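Local coordinates for putative methyltransferase from antibiotic biosynthesis pathway (Anabaena variabilis ATCC 29413, PDB 3EGE), which probably transfers a methyl group from S-adenosylmethionine to an acceptor, perhaps in an antibiotic biosynthesis pathway, at residues 127-132 and 252-257. Numbering follows the deposited sequence.
Sequences VLLTFD and YRFIYT
Leu129 and Phe254 face each other as a non-hydrogen-bonded pair of two antiparallel strands, and the leucine side chain reaches across to the phenylalanine ring. Its CB begins the contact 3.7 Å from Phe254 CE1. CG lies a little farther from that same carbon, and its position anti to the backbone N (chi1 -180°) lets CD1 extend over the ring. CD1 comes to rest 3.7 Å from the Phe254 ring centroid, only 8° off the normal, a CH-pi contact centred on one face; it also lies 3.7 Å from Arg253 O. The ring is also met obliquely by Val127, whose CG1 lies 3.9 Å from Phe254 CD1. Val127 and Phe254 both touch Leu29 of helix 20-30, which packs on this side of the sheet. The segments belong to neighbouring central strands of the Rossmann-like sheet of class I methyltransferases: strand 126-131 is the last of the parallel set, strand 252-258 runs against it, and strand 172-181 pairs antiparallel with the far side of 252-258. Four main-chain hydrogen bonds join the segments, reciprocally between Leu128 and Ile255 and between Thr130 and Arg253. The bond from Arg253 N to Thr130 O is almost straight at the hydrogen, yet its donor sits 40° above the carbonyl plane. On the face carrying Leu128, Thr130 and Ile255, the threonine methyl packs obliquely on the isoleucine, with Thr130 CG2 3.7 Å from Ile255 CG1 and 3.8 Å from Ile255 CD1. This methyl takes the place between the backbone N and the carbonyl carbon, while the hydroxyl bonds to Gln161 of helix 158-169. Leu165 of that helix touches both Leu128 and Ile255, whose own CB atoms are 4.2 Å apart.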
# COMPACT_ATOMS: atom_id res chain seq x y z
N VAL A 127 -3.92 11.81 -1.55
CA VAL A 127 -2.71 11.07 -1.91
C VAL A 127 -3.01 9.56 -1.76
O VAL A 127 -3.21 9.08 -0.66
CB VAL A 127 -1.51 11.48 -0.99
CG1 VAL A 127 -0.21 10.70 -1.39
CG2 VAL A 127 -1.29 13.00 -1.03
N LEU A 128 -3.02 8.83 -2.87
CA LEU A 128 -3.27 7.38 -2.88
C LEU A 128 -2.00 6.64 -3.30
O LEU A 128 -1.48 6.94 -4.34
CB LEU A 128 -4.41 7.05 -3.86
CG LEU A 128 -5.73 7.84 -3.72
CD1 LEU A 128 -6.78 7.38 -4.78
CD2 LEU A 128 -6.31 7.73 -2.32
N LEU A 129 -1.49 5.72 -2.47
CA LEU A 129 -0.40 4.82 -2.88
C LEU A 129 -1.17 3.58 -3.30
O LEU A 129 -1.83 2.92 -2.48
CB LEU A 129 0.62 4.48 -1.79
CG LEU A 129 1.76 3.52 -2.25
CD1 LEU A 129 2.52 4.05 -3.50
CD2 LEU A 129 2.76 3.21 -1.13
N THR A 130 -1.08 3.29 -4.60
CA THR A 130 -1.81 2.20 -5.25
C THR A 130 -0.87 1.50 -6.23
O THR A 130 0.34 1.68 -6.19
CB THR A 130 -3.11 2.76 -5.91
OG1 THR A 130 -3.91 1.70 -6.44
CG2 THR A 130 -2.78 3.80 -7.01
N PHE A 131 -1.44 0.69 -7.11
CA PHE A 131 -0.68 -0.07 -8.06
C PHE A 131 -1.48 -0.50 -9.29
O PHE A 131 -2.73 -0.51 -9.30
CB PHE A 131 -0.14 -1.36 -7.37
CG PHE A 131 -1.23 -2.31 -6.95
CD1 PHE A 131 -1.89 -2.13 -5.73
CD2 PHE A 131 -1.66 -3.33 -7.79
CE1 PHE A 131 -2.94 -2.97 -5.34
CE2 PHE A 131 -2.70 -4.18 -7.41
CZ PHE A 131 -3.34 -4.00 -6.19
N ASP A 132 -0.71 -0.90 -10.30
CA ASP A 132 -1.19 -1.58 -11.48
C ASP A 132 -0.08 -2.59 -11.91
O ASP A 132 0.93 -2.21 -12.51
CB ASP A 132 -1.53 -0.60 -12.57
CG ASP A 132 -2.17 -1.27 -13.76
OD1 ASP A 132 -2.21 -2.53 -13.82
OD2 ASP A 132 -2.62 -0.52 -14.64
N TYR A 252 3.96 0.09 -8.62
CA TYR A 252 3.45 0.92 -7.53
C TYR A 252 3.44 2.37 -8.00
O TYR A 252 4.42 2.86 -8.60
CB TYR A 252 4.24 0.75 -6.24
CG TYR A 252 4.08 -0.62 -5.64
CD1 TYR A 252 4.93 -1.69 -6.04
CD2 TYR A 252 3.09 -0.88 -4.70
CE1 TYR A 252 4.81 -2.99 -5.49
CE2 TYR A 252 2.93 -2.19 -4.12
CZ TYR A 252 3.81 -3.24 -4.53
OH TYR A 252 3.70 -4.54 -4.01
N ARG A 253 2.31 3.04 -7.72
CA ARG A 253 2.04 4.39 -8.18
C ARG A 253 1.32 5.25 -7.14
O ARG A 253 0.40 4.79 -6.46
CB ARG A 253 1.09 4.31 -9.39
CG ARG A 253 1.61 3.62 -10.63
CD ARG A 253 2.60 4.52 -11.39
NE ARG A 253 3.12 3.86 -12.57
CZ ARG A 253 4.05 2.90 -12.60
NH1 ARG A 253 4.61 2.44 -11.50
NH2 ARG A 253 4.43 2.38 -13.75
N PHE A 254 1.75 6.51 -7.03
CA PHE A 254 1.02 7.51 -6.26
C PHE A 254 0.06 8.18 -7.24
O PHE A 254 0.50 8.65 -8.29
CB PHE A 254 1.92 8.58 -5.62
CG PHE A 254 2.62 8.11 -4.39
CD1 PHE A 254 1.92 8.01 -3.19
CD2 PHE A 254 3.98 7.80 -4.41
CE1 PHE A 254 2.58 7.59 -2.01
CE2 PHE A 254 4.65 7.36 -3.23
CZ PHE A 254 3.94 7.26 -2.03
N ILE A 255 -1.24 8.13 -6.93
CA ILE A 255 -2.28 8.89 -7.64
C ILE A 255 -2.60 10.02 -6.64
O ILE A 255 -2.82 9.75 -5.44
CB ILE A 255 -3.60 8.12 -7.88
CG1 ILE A 255 -3.45 6.98 -8.86
CG2 ILE A 255 -4.63 9.04 -8.50
CD1 ILE A 255 -4.81 6.26 -9.00
N TYR A 256 -2.65 11.26 -7.14
CA TYR A 256 -2.91 12.41 -6.31
C TYR A 256 -3.54 13.59 -7.05
O TYR A 256 -3.28 13.81 -8.23
CB TYR A 256 -1.62 12.88 -5.60
CG TYR A 256 -0.52 13.26 -6.56
CD1 TYR A 256 0.33 12.29 -7.08
CD2 TYR A 256 -0.31 14.60 -6.94
CE1 TYR A 256 1.37 12.62 -7.98
CE2 TYR A 256 0.72 14.94 -7.84
CZ TYR A 256 1.56 13.95 -8.36
OH TYR A 256 2.56 14.25 -9.25
N THR A 257 -4.36 14.33 -6.31
CA THR A 257 -4.98 15.54 -6.81
C THR A 257 -3.99 16.72 -6.79
O THR A 257 -3.05 16.78 -5.99
CB THR A 257 -6.22 15.94 -6.01
OG1 THR A 257 -5.89 15.93 -4.62
CG2 THR A 257 -7.36 14.97 -6.28